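Local coordinates for protein fructose transport system repressor FruR (Pseudomonas putida, PDB 3O74) that regulates transcription, probably by binding specific DNA sites as a LacI-family repressor and activator, and responds to fructose 1-phosphate as its preferred effector, at residues S16-G27 against Q232-L242; R76-A87 against P94-S102. All blocks are in the same frame, centred on the assembly; numbering follows the deposited sequence.

Contact 1. Residues S16-G27 against Q232-L242; sequences SYARIAKQLEQG and QQHGQIAATAL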
loop_
_atom_site.group_PDB
_atom_site.type_symbol
_atom_site.label_atom_id
_atom_site.label_comp_id
_atom_site.label_asym_id
_atom_site.label_seq_id
_atom_site.Cartn_x
_atom_site.Cartn_y
_atom_site.Cartn_z
ATOM N N SER B 16 0.294 -4.907 -3.803
ATOM C CA SER B 16 1.181 -5.662 -4.682
ATOM C C SER B 16 2.092 -4.739 -5.482
ATOM O O SER B 16 3.285 -5.002 -5.627
ATOM C CB SER B 16 0.374 -6.560 -5.620
ATOM O OG SER B 16 -0.321 -7.551 -4.889
ATOM N N TYR B 17 1.532 -3.652 -6.001
ATOM C CA TYR B 17 2.349 -2.681 -6.713
ATOM C C TYR B 17 3.347 -2.003 -5.773
ATOM O O TYR B 17 4.492 -1.768 -6.148
ATOM C CB TYR B 17 1.477 -1.660 -7.446
ATOM C CG TYR B 17 0.790 -2.238 -8.664
ATOM C CD1 TYR B 17 1.529 -2.807 -9.694
ATOM C CD2 TYR B 17 -0.594 -2.213 -8.788
ATOM C CE1 TYR B 17 0.907 -3.339 -10.817
ATOM C CE2 TYR B 17 -1.222 -2.743 -9.907
ATOM C CZ TYR B 17 -0.467 -3.304 -10.915
ATOM O OH TYR B 17 -1.085 -3.831 -12.028
ATOM N N ALA B 18 2.913 -1.708 -4.550
ATOM C CA ALA B 18 3.797 -1.106 -3.551
ATOM C C ALA B 18 4.961 -2.037 -3.212
ATOM O O ALA B 18 6.114 -1.607 -3.127
ATOM C CB ALA B 18 3.012 -0.744 -2.292
ATOM N N ARG B 19 4.651 -3.313 -3.021
ATOM C CA ARG B 19 5.666 -4.308 -2.718
ATOM C C ARG B 19 6.668 -4.436 -3.864
ATOM O O ARG B 19 7.883 -4.433 -3.650
ATOM C CB ARG B 19 5.020 -5.661 -2.433
ATOM C CG ARG B 19 6.019 -6.796 -2.324
ATOM C CD ARG B 19 6.644 -6.877 -0.947
ATOM N NE ARG B 19 5.676 -7.318 0.051
ATOM C CZ ARG B 19 5.889 -8.309 0.911
ATOM N NH1 ARG B 19 7.044 -8.961 0.900
ATOM N NH2 ARG B 19 4.948 -8.643 1.784
ATOM N N ILE B 20 6.158 -4.531 -5.086
ATOM C CA ILE B 20 7.021 -4.601 -6.253
ATOM C C ILE B 20 7.866 -3.334 -6.374
ATOM O O ILE B 20 9.075 -3.402 -6.586
ATOM C CB ILE B 20 6.208 -4.824 -7.545
ATOM C CG1 ILE B 20 5.596 -6.229 -7.550
ATOM C CG2 ILE B 20 7.089 -4.620 -8.767
ATOM C CD1 ILE B 20 4.612 -6.472 -8.688
ATOM N N ALA B 21 7.227 -2.178 -6.223
ATOM C CA ALA B 21 7.937 -0.902 -6.290
ATOM C C ALA B 21 9.048 -0.832 -5.246
ATOM O O ALA B 21 10.123 -0.295 -5.506
ATOM C CB ALA B 21 6.966 0.259 -6.118
ATOM N N LYS B 22 8.784 -1.383 -4.066
ATOM C CA LYS B 22 9.772 -1.391 -2.993
ATOM C C LYS B 22 10.926 -2.332 -3.317
ATOM O O LYS B 22 12.090 -2.001 -3.095
ATOM C CB LYS B 22 9.118 -1.806 -1.678
ATOM C CG LYS B 22 10.011 -1.689 -0.455
ATOM C CD LYS B 22 9.246 -2.136 0.781
ATOM C CE LYS B 22 9.896 -1.661 2.069
ATOM N NZ LYS B 22 9.007 -1.948 3.233
ATOM N N GLN B 23 10.598 -3.508 -3.845
ATOM C CA GLN B 23 11.618 -4.486 -4.232
ATOM C C GLN B 23 12.468 -3.978 -5.391
ATOM O O GLN B 23 13.670 -4.244 -5.457
ATOM C CB GLN B 23 10.968 -5.817 -4.612
ATOM C CG GLN B 23 10.272 -6.524 -3.470
ATOM C CD GLN B 23 11.243 -7.085 -2.456
ATOM O OE1 GLN B 23 11.043 -6.946 -1.251
ATOM N NE2 GLN B 23 12.306 -7.718 -2.939
ATOM N N LEU B 24 11.839 -3.261 -6.316
ATOM C CA LEU B 24 12.572 -2.650 -7.417
ATOM C C LEU B 24 13.538 -1.600 -6.889
ATOM O O LEU B 24 14.704 -1.572 -7.276
ATOM C CB LEU B 24 11.617 -2.001 -8.418
ATOM C CG LEU B 24 10.977 -2.889 -9.482
ATOM C CD1 LEU B 24 10.038 -2.064 -10.350
ATOM C CD2 LEU B 24 12.039 -3.573 -10.339
ATOM N N GLU B 25 13.052 -0.737 -6.003
ATOM C CA GLU B 25 13.872 0.363 -5.501
ATOM C C GLU B 25 15.106 -0.151 -4.761
ATOM O O GLU B 25 16.197 0.404 -4.896
ATOM C CB GLU B 25 13.051 1.308 -4.613
ATOM C CG GLU B 25 13.709 2.668 -4.405
ATOM C CD GLU B 25 12.737 3.739 -3.933
ATOM O OE1 GLU B 25 11.681 3.382 -3.370
ATOM O OE2 GLU B 25 13.031 4.941 -4.124
ATOM N N GLN B 26 14.924 -1.222 -3.993
ATOM C CA GLN B 26 16.016 -1.837 -3.248
ATOM C C GLN B 26 17.078 -2.408 -4.179
ATOM O O GLN B 26 18.269 -2.121 -4.038
ATOM C CB GLN B 26 15.481 -2.956 -2.356
ATOM C CG GLN B 26 15.560 -2.670 -0.870
ATOM C CD GLN B 26 14.235 -2.213 -0.296
ATOM O OE1 GLN B 26 13.612 -2.922 0.495
ATOM N NE2 GLN B 26 13.793 -1.025 -0.696
ATOM N N GLY B 27 16.638 -3.228 -5.128
ATOM C CA GLY B 27 17.541 -3.833 -6.088
ATOM C C GLY B 27 18.243 -2.789 -6.931
ATOM O O GLY B 27 19.431 -2.910 -7.212
ATOM N N GLN B 232 1.134 -13.058 -5.738
ATOM C CA GLN B 232 2.295 -12.863 -6.597
ATOM C C GLN B 232 3.577 -13.129 -5.829
ATOM O O GLN B 232 3.655 -12.859 -4.633
ATOM C CB GLN B 232 2.349 -11.425 -7.118
ATOM C CG GLN B 232 1.168 -10.979 -7.963
ATOM C CD GLN B 232 1.363 -9.576 -8.522
ATOM O OE1 GLN B 232 2.471 -9.195 -8.898
ATOM N NE2 GLN B 232 0.284 -8.805 -8.580
ATOM N N GLN B 233 4.588 -13.643 -6.522
ATOM C CA GLN B 233 5.935 -13.673 -5.970
ATOM C C GLN B 233 6.592 -12.335 -6.306
ATOM O O GLN B 233 7.348 -12.228 -7.273
ATOM C CB GLN B 233 6.740 -14.845 -6.539
ATOM C CG GLN B 233 6.111 -16.214 -6.278
ATOM C CD GLN B 233 7.016 -17.378 -6.656
ATOM O OE1 GLN B 233 7.955 -17.711 -5.934
ATOM N NE2 GLN B 233 6.723 -18.010 -7.786
ATOM N N HIS B 234 6.284 -11.316 -5.505
ATOM C CA HIS B 234 6.691 -9.942 -5.796
ATOM C C HIS B 234 8.201 -9.783 -5.918
ATOM O O HIS B 234 8.690 -9.030 -6.762
ATOM C CB HIS B 234 6.172 -8.986 -4.718
ATOM C CG HIS B 234 4.726 -9.176 -4.377
ATOM N ND1 HIS B 234 3.709 -8.527 -5.049
ATOM C CD2 HIS B 234 4.128 -9.930 -3.427
ATOM C CE1 HIS B 234 2.549 -8.881 -4.528
ATOM N NE2 HIS B 234 2.772 -9.731 -3.544
ATOM N N GLY B 235 8.935 -10.482 -5.061
ATOM C CA GLY B 235 10.382 -10.408 -5.069
ATOM C C GLY B 235 10.963 -10.876 -6.388
ATOM O O GLY B 235 11.863 -10.242 -6.937
ATOM N N GLN B 236 10.442 -11.985 -6.906
ATOM C CA GLN B 236 10.941 -12.552 -8.157
ATOM C C GLN B 236 10.530 -11.702 -9.361
ATOM O O GLN B 236 11.306 -11.526 -10.302
ATOM C CB GLN B 236 10.470 -14.003 -8.319
ATOM C CG GLN B 236 11.066 -14.720 -9.522
ATOM C CD GLN B 236 10.699 -16.195 -9.574
ATOM O OE1 GLN B 236 10.749 -16.821 -10.635
ATOM N NE2 GLN B 236 10.331 -16.755 -8.428
ATOM N N ILE B 237 9.312 -11.170 -9.330
ATOM C CA ILE B 237 8.852 -10.260 -10.375
ATOM C C ILE B 237 9.821 -9.088 -10.515
ATOM O O ILE B 237 10.299 -8.783 -11.608
ATOM C CB ILE B 237 7.446 -9.689 -10.047
ATOM C CG1 ILE B 237 6.398 -10.803 -9.991
ATOM C CG2 ILE B 237 7.051 -8.616 -11.063
ATOM C CD1 ILE B 237 6.191 -11.499 -11.300
ATOM N N ALA B 238 10.106 -8.431 -9.395
ATOM C CA ALA B 238 10.973 -7.257 -9.391
ATOM C C ALA B 238 12.396 -7.588 -9.818
ATOM O O ALA B 238 13.013 -6.849 -10.590
ATOM C CB ALA B 238 10.970 -6.606 -8.011
ATOM N N ALA B 239 12.917 -8.704 -9.316
ATOM C CA ALA B 239 14.281 -9.113 -9.623
ATOM C C ALA B 239 14.451 -9.402 -11.110
ATOM O O ALA B 239 15.463 -9.048 -11.707
ATOM C CB ALA B 239 14.671 -10.329 -8.794
ATOM N N THR B 240 13.451 -10.045 -11.704
ATOM C CA THR B 240 13.473 -10.348 -13.126
ATOM C C THR B 240 13.399 -9.071 -13.951
ATOM O O THR B 240 14.185 -8.872 -14.876
ATOM C CB THR B 240 12.294 -11.267 -13.516
ATOM O OG1 THR B 240 12.387 -12.497 -12.787
ATOM C CG2 THR B 240 12.316 -11.569 -15.001
ATOM N N ALA B 241 12.452 -8.203 -13.606
ATOM C CA ALA B 241 12.257 -6.948 -14.330
ATOM C C ALA B 241 13.508 -6.078 -14.279
ATOM O O ALA B 241 13.923 -5.504 -15.287
ATOM C CB ALA B 241 11.053 -6.191 -13.761
ATOM N N LEU B 242 14.116 -5.995 -13.102
ATOM C CA LEU B 242 15.285 -5.150 -12.922
ATOM C C LEU B 242 16.451 -5.641 -13.768
ATOM O O LEU B 242 17.102 -4.866 -14.464
ATOM C CB LEU B 242 15.695 -5.101 -11.449
ATOM C CG LEU B 242 16.932 -4.242 -11.190
ATOM C CD1 LEU B 242 16.689 -2.812 -11.652
ATOM C CD2 LEU B 242 17.319 -4.281 -9.722
HETATM O O HOH W 1 -0.303 -10.760 -4.831
HETATM O O HOH W 2 13.438 -8.611 -5.561
#
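His234, in the first turn of helix 234-250, packs against Ser16, Arg19 and Ile20 of helix 15-30, where two helices lie side by side on one face of the sheet in the N-terminal lobe of a periplasmic-binding-protein fold. The axes of segments 16-27 and 234-242 approach to 8.5 Å and cross at -47°.

Face and edge contacts dominate around the imidazole. Arg19 lays its aliphatic stem over one face, CB standing 4.2 Å from the centroid of the His234 ring in a CH-pi contact, while CB of Gln232 lies over the rim of the opposite face. Arg19 CG stands close to His234 CB because chi1 of 171° turns it away from the backbone N; the chain then bends off, and its NE forms a salt bridge with Glu13 of the second subunit. At the ring edge, in plane, sit Ser16 OG and Ile20 CG1.

Apolar packing takes over further along. Ile20 CD1 meets Ile237 CG2 at 4.0 Å, and Gln23 CB presses on Ala238 CB at 3.5 Å; the small alanine lets the backbones come close. The CD2 branch of Leu24 is shared by Ala238, Ala241 and Leu242, and Leu242 CD2 rests on the backbone of Gly27.

Polar links between the segments run through water. One molecule joins Ser16 OG to Gln232 N, near the start of helix 234-250. Gln23, bent at chi2 (-71°), serves the other: its NE2 donates to a water at 3.0 Å, and that water donates in turn to Gly235 O at 2.7 Å.

Contact 2. Residues R76-A87 against P94-S102; sequences RELQDKGLPVIA and PAHFCSVIS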
loop_
_atom_site.group_PDB
_atom_site.type_symbol
_atom_site.label_atom_id
_atom_site.label_comp_id
_atom_site.label_asym_id
_atom_site.label_seq_id
_atom_site.Cartn_x
_atom_site.Cartn_y
_atom_site.Cartn_z
ATOM N N ARG B 76 5.794 2.425 -28.222
ATOM C CA ARG B 76 6.615 2.136 -29.394
ATOM C C ARG B 76 7.426 3.371 -29.791
ATOM O O ARG B 76 8.592 3.263 -30.170
ATOM C CB ARG B 76 5.742 1.673 -30.561
ATOM C CG ARG B 76 5.138 0.288 -30.373
ATOM C CD ARG B 76 6.185 -0.799 -30.562
ATOM N NE ARG B 76 6.880 -0.656 -31.839
ATOM C CZ ARG B 76 6.405 -1.085 -33.005
ATOM N NH1 ARG B 76 5.225 -1.686 -33.063
ATOM N NH2 ARG B 76 7.108 -0.909 -34.116
ATOM N N GLU B 77 6.807 4.544 -29.695
ATOM C CA GLU B 77 7.502 5.793 -30.002
ATOM C C GLU B 77 8.693 5.999 -29.074
ATOM O O GLU B 77 9.790 6.329 -29.526
ATOM C CB GLU B 77 6.554 6.992 -29.904
ATOM C CG GLU B 77 5.561 7.118 -31.049
ATOM C CD GLU B 77 4.632 8.310 -30.882
ATOM O OE1 GLU B 77 5.015 9.274 -30.183
ATOM O OE2 GLU B 77 3.519 8.281 -31.448
ATOM N N LEU B 78 8.470 5.801 -27.778
ATOM C CA LEU B 78 9.517 5.984 -26.780
ATOM C C LEU B 78 10.657 4.997 -27.002
ATOM O O LEU B 78 11.830 5.359 -26.933
ATOM C CB LEU B 78 8.943 5.818 -25.370
ATOM C CG LEU B 78 7.850 6.800 -24.949
ATOM C CD1 LEU B 78 7.352 6.484 -23.548
ATOM C CD2 LEU B 78 8.366 8.227 -25.016
ATOM N N GLN B 79 10.299 3.747 -27.279
ATOM C CA GLN B 79 11.275 2.692 -27.536
ATOM C C GLN B 79 12.123 2.991 -28.773
ATOM O O GLN B 79 13.333 2.749 -28.784
ATOM C CB GLN B 79 10.553 1.352 -27.699
ATOM C CG GLN B 79 11.424 0.215 -28.199
ATOM C CD GLN B 79 10.664 -1.095 -28.288
ATOM O OE1 GLN B 79 10.045 -1.401 -29.311
ATOM N NE2 GLN B 79 10.701 -1.876 -27.212
ATOM N N ASP B 80 11.485 3.515 -29.816
ATOM C CA ASP B 80 12.194 3.863 -31.044
ATOM C C ASP B 80 13.200 4.980 -30.803
ATOM O O ASP B 80 14.191 5.102 -31.523
ATOM C CB ASP B 80 11.209 4.271 -32.142
ATOM C CG ASP B 80 10.419 3.097 -32.685
ATOM O OD1 ASP B 80 10.834 1.942 -32.453
ATOM O OD2 ASP B 80 9.386 3.330 -33.349
ATOM N N LYS B 81 12.937 5.796 -29.788
ATOM C CA LYS B 81 13.836 6.888 -29.429
ATOM C C LYS B 81 14.917 6.448 -28.438
ATOM O O LYS B 81 15.680 7.271 -27.935
ATOM C CB LYS B 81 13.050 8.090 -28.895
ATOM C CG LYS B 81 12.288 8.860 -29.978
ATOM C CD LYS B 81 11.533 10.047 -29.390
ATOM C CE LYS B 81 10.940 10.945 -30.473
ATOM N NZ LYS B 81 9.804 10.310 -31.202
ATOM N N GLY B 82 14.977 5.148 -28.161
ATOM C CA GLY B 82 16.057 4.585 -27.368
ATOM C C GLY B 82 15.757 4.282 -25.910
ATOM O O GLY B 82 16.652 3.871 -25.169
ATOM N N LEU B 83 14.514 4.485 -25.486
ATOM C CA LEU B 83 14.138 4.192 -24.103
ATOM C C LEU B 83 13.735 2.730 -23.917
ATOM O O LEU B 83 12.805 2.251 -24.566
ATOM C CB LEU B 83 12.995 5.102 -23.643
ATOM C CG LEU B 83 12.480 4.877 -22.217
ATOM C CD1 LEU B 83 13.598 5.034 -21.199
ATOM C CD2 LEU B 83 11.334 5.822 -21.897
ATOM N N PRO B 84 14.443 2.012 -23.034
ATOM C CA PRO B 84 14.046 0.652 -22.666
ATOM C C PRO B 84 12.753 0.672 -21.865
ATOM O O PRO B 84 12.679 1.363 -20.847
ATOM C CB PRO B 84 15.197 0.176 -21.775
ATOM C CG PRO B 84 16.345 1.084 -22.094
ATOM C CD PRO B 84 15.727 2.398 -22.431
ATOM N N VAL B 85 11.750 -0.074 -22.320
ATOM C CA VAL B 85 10.474 -0.150 -21.619
ATOM C C VAL B 85 10.235 -1.574 -21.139
ATOM O O VAL B 85 10.188 -2.509 -21.940
ATOM C CB VAL B 85 9.306 0.294 -22.524
ATOM C CG1 VAL B 85 7.977 0.138 -21.797
ATOM C CG2 VAL B 85 9.500 1.730 -22.984
ATOM N N ILE B 86 10.103 -1.738 -19.828
ATOM C CA ILE B 86 9.848 -3.051 -19.247
ATOM C C ILE B 86 8.461 -3.081 -18.626
ATOM O O ILE B 86 8.192 -2.359 -17.666
ATOM C CB ILE B 86 10.886 -3.410 -18.171
ATOM C CG1 ILE B 86 12.302 -3.256 -18.723
ATOM C CG2 ILE B 86 10.652 -4.829 -17.658
ATOM C CD1 ILE B 86 12.601 -4.185 -19.880
ATOM N N ALA B 87 7.579 -3.911 -19.176
ATOM C CA ALA B 87 6.233 -4.050 -18.626
ATOM C C ALA B 87 6.260 -4.880 -17.352
ATOM O O ALA B 87 7.034 -5.827 -17.234
ATOM C CB ALA B 87 5.282 -4.669 -19.655
ATOM N N PRO B 94 3.907 -8.616 -26.987
ATOM C CA PRO B 94 4.962 -9.637 -26.925
ATOM C C PRO B 94 5.893 -9.616 -28.139
ATOM O O PRO B 94 6.973 -10.205 -28.095
ATOM C CB PRO B 94 4.176 -10.951 -26.865
ATOM C CG PRO B 94 2.828 -10.624 -27.407
ATOM C CD PRO B 94 2.560 -9.210 -27.008
ATOM N N ALA B 95 5.479 -8.939 -29.204
ATOM C CA ALA B 95 6.298 -8.839 -30.407
ATOM C C ALA B 95 7.313 -7.699 -30.338
ATOM O O ALA B 95 8.215 -7.620 -31.173
ATOM C CB ALA B 95 5.412 -8.691 -31.643
ATOM N N HIS B 96 7.175 -6.818 -29.349
ATOM C CA HIS B 96 8.024 -5.626 -29.307
ATOM C C HIS B 96 8.581 -5.263 -27.927
ATOM O O HIS B 96 9.594 -4.568 -27.827
ATOM C CB HIS B 96 7.275 -4.427 -29.899
ATOM C CG HIS B 96 6.936 -4.583 -31.342
ATOM N ND1 HIS B 96 7.867 -4.413 -32.355
ATOM C CD2 HIS B 96 5.776 -4.901 -31.969
ATOM C CE1 HIS B 96 7.295 -4.615 -33.521
ATOM N NE2 HIS B 96 6.019 -4.916 -33.314
ATOM N N PHE B 97 7.927 -5.733 -26.870
ATOM C CA PHE B 97 8.310 -5.354 -25.513
ATOM C C PHE B 97 8.633 -6.549 -24.628
ATOM O O PHE B 97 8.086 -7.635 -24.794
ATOM C CB PHE B 97 7.197 -4.532 -24.851
ATOM C CG PHE B 97 6.865 -3.263 -25.578
ATOM C CD1 PHE B 97 5.802 -3.212 -26.465
ATOM C CD2 PHE B 97 7.612 -2.114 -25.369
ATOM C CE1 PHE B 97 5.492 -2.040 -27.137
ATOM C CE2 PHE B 97 7.311 -0.942 -26.038
ATOM C CZ PHE B 97 6.251 -0.905 -26.924
ATOM N N CYS B 98 9.537 -6.331 -23.682
ATOM C CA CYS B 98 9.798 -7.285 -22.618
ATOM C C CYS B 98 8.784 -7.067 -21.494
ATOM O O CYS B 98 8.615 -5.942 -21.020
ATOM C CB CYS B 98 11.221 -7.073 -22.096
ATOM S SG CYS B 98 11.681 -8.093 -20.704
ATOM N N SER B 99 8.107 -8.132 -21.070
ATOM C CA SER B 99 7.149 -8.028 -19.966
ATOM C C SER B 99 7.440 -9.059 -18.889
ATOM O O SER B 99 7.780 -10.203 -19.182
ATOM C CB SER B 99 5.706 -8.207 -20.464
ATOM O OG SER B 99 5.393 -7.286 -21.495
ATOM N N VAL B 100 7.312 -8.651 -17.633
ATOM C CA VAL B 100 7.396 -9.601 -16.532
ATOM C C VAL B 100 6.055 -9.641 -15.813
ATOM O O VAL B 100 5.595 -8.629 -15.287
ATOM C CB VAL B 100 8.514 -9.234 -15.533
ATOM C CG1 VAL B 100 8.658 -10.315 -14.467
ATOM C CG2 VAL B 100 9.830 -9.028 -16.259
ATOM N N ILE B 101 5.435 -10.814 -15.781
ATOM C CA ILE B 101 4.075 -10.940 -15.274
ATOM C C ILE B 101 3.899 -12.204 -14.441
ATOM O O ILE B 101 4.811 -13.023 -14.342
ATOM C CB ILE B 101 3.046 -10.957 -16.428
ATOM C CG1 ILE B 101 3.146 -12.252 -17.243
ATOM C CG2 ILE B 101 3.240 -9.753 -17.340
ATOM C CD1 ILE B 101 2.107 -12.348 -18.349
ATOM N N SER B 102 2.727 -12.346 -13.827
ATOM C CA SER B 102 2.381 -13.576 -13.131
ATOM C C SER B 102 1.629 -14.512 -14.070
ATOM O O SER B 102 0.979 -14.062 -15.011
ATOM C CB SER B 102 1.558 -13.276 -11.880
ATOM O OG SER B 102 2.346 -12.609 -10.911
HETATM O O HOH W 3 10.598 -3.330 -31.639
#
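Arg76 and His96 meet face to face: the guanidinium lies flat on the imidazole, centres 3.7 Å apart and planes 14° from parallel, with NH1 over the middle of the ring. Bends at chi2 and chi3 fold the arginine chain back from helix 74-80 to reach it.

Phe97 is approached differently. The backbone N of Arg76 lies in the ring plane at its edge, and Arg76 CD touches CZ of Phe97 at 3.6 Å, so the same arginine packs its methylenes on one aromatic and its charged end on another. Farther round the phenyl ring, Val85 CB comes within 4.1 Å of Phe97 CD2.

Gln79 extends straight between the two aromatic residues, its amide plane 28° from that of the phenyl ring. NE2 donates to His96 O at 3.0 Å; the acceptor lies near the amide plane, whereas the donor is tilted 32° from the carbonyl plane. OE1 takes a water that also bonds His96 ND1, and both ends of the amide are thereby held.

Beyond this cluster, along the chain, the segments join as neighbouring parallel strands of the Rossmann-like sheet. Ala87 N donates to Cys98 O at 2.9 Å and Ala87 O receives Val100 N at 2.9 Å, while Ile86 CD1 packs on Cys98 CB.

Two kinds of bonding thus hold the segments together: backbone bonds join the strands, and amide and stacking contacts hold the loop ahead of strand 98-102 to the helix. Stacking over the imidazole would probably disfavour its protonation, since the guanidinium already brings a positive charge.

How the contacts relate
From the N terminus, the chain passes through residues 16-27 first and runs on for 204 residues before reaching 232-242, which closes contact 1. Contact 2 is nested inside that long loop and closes a much shorter one, only six residues separating its segments. Contact 1 therefore brings a late helix back onto an early one, whereas contact 2 joins strands 85-88 and 98-102 and the helix before them. Their centres lie about 18 Å apart, yet they touch: Val100 CG2 packs on Ala241 CA at 3.7 Å, and Ser102 OG lies near Gln232 CG. Helix 234-250 thus rests on the sheet that contact 2 helps to build.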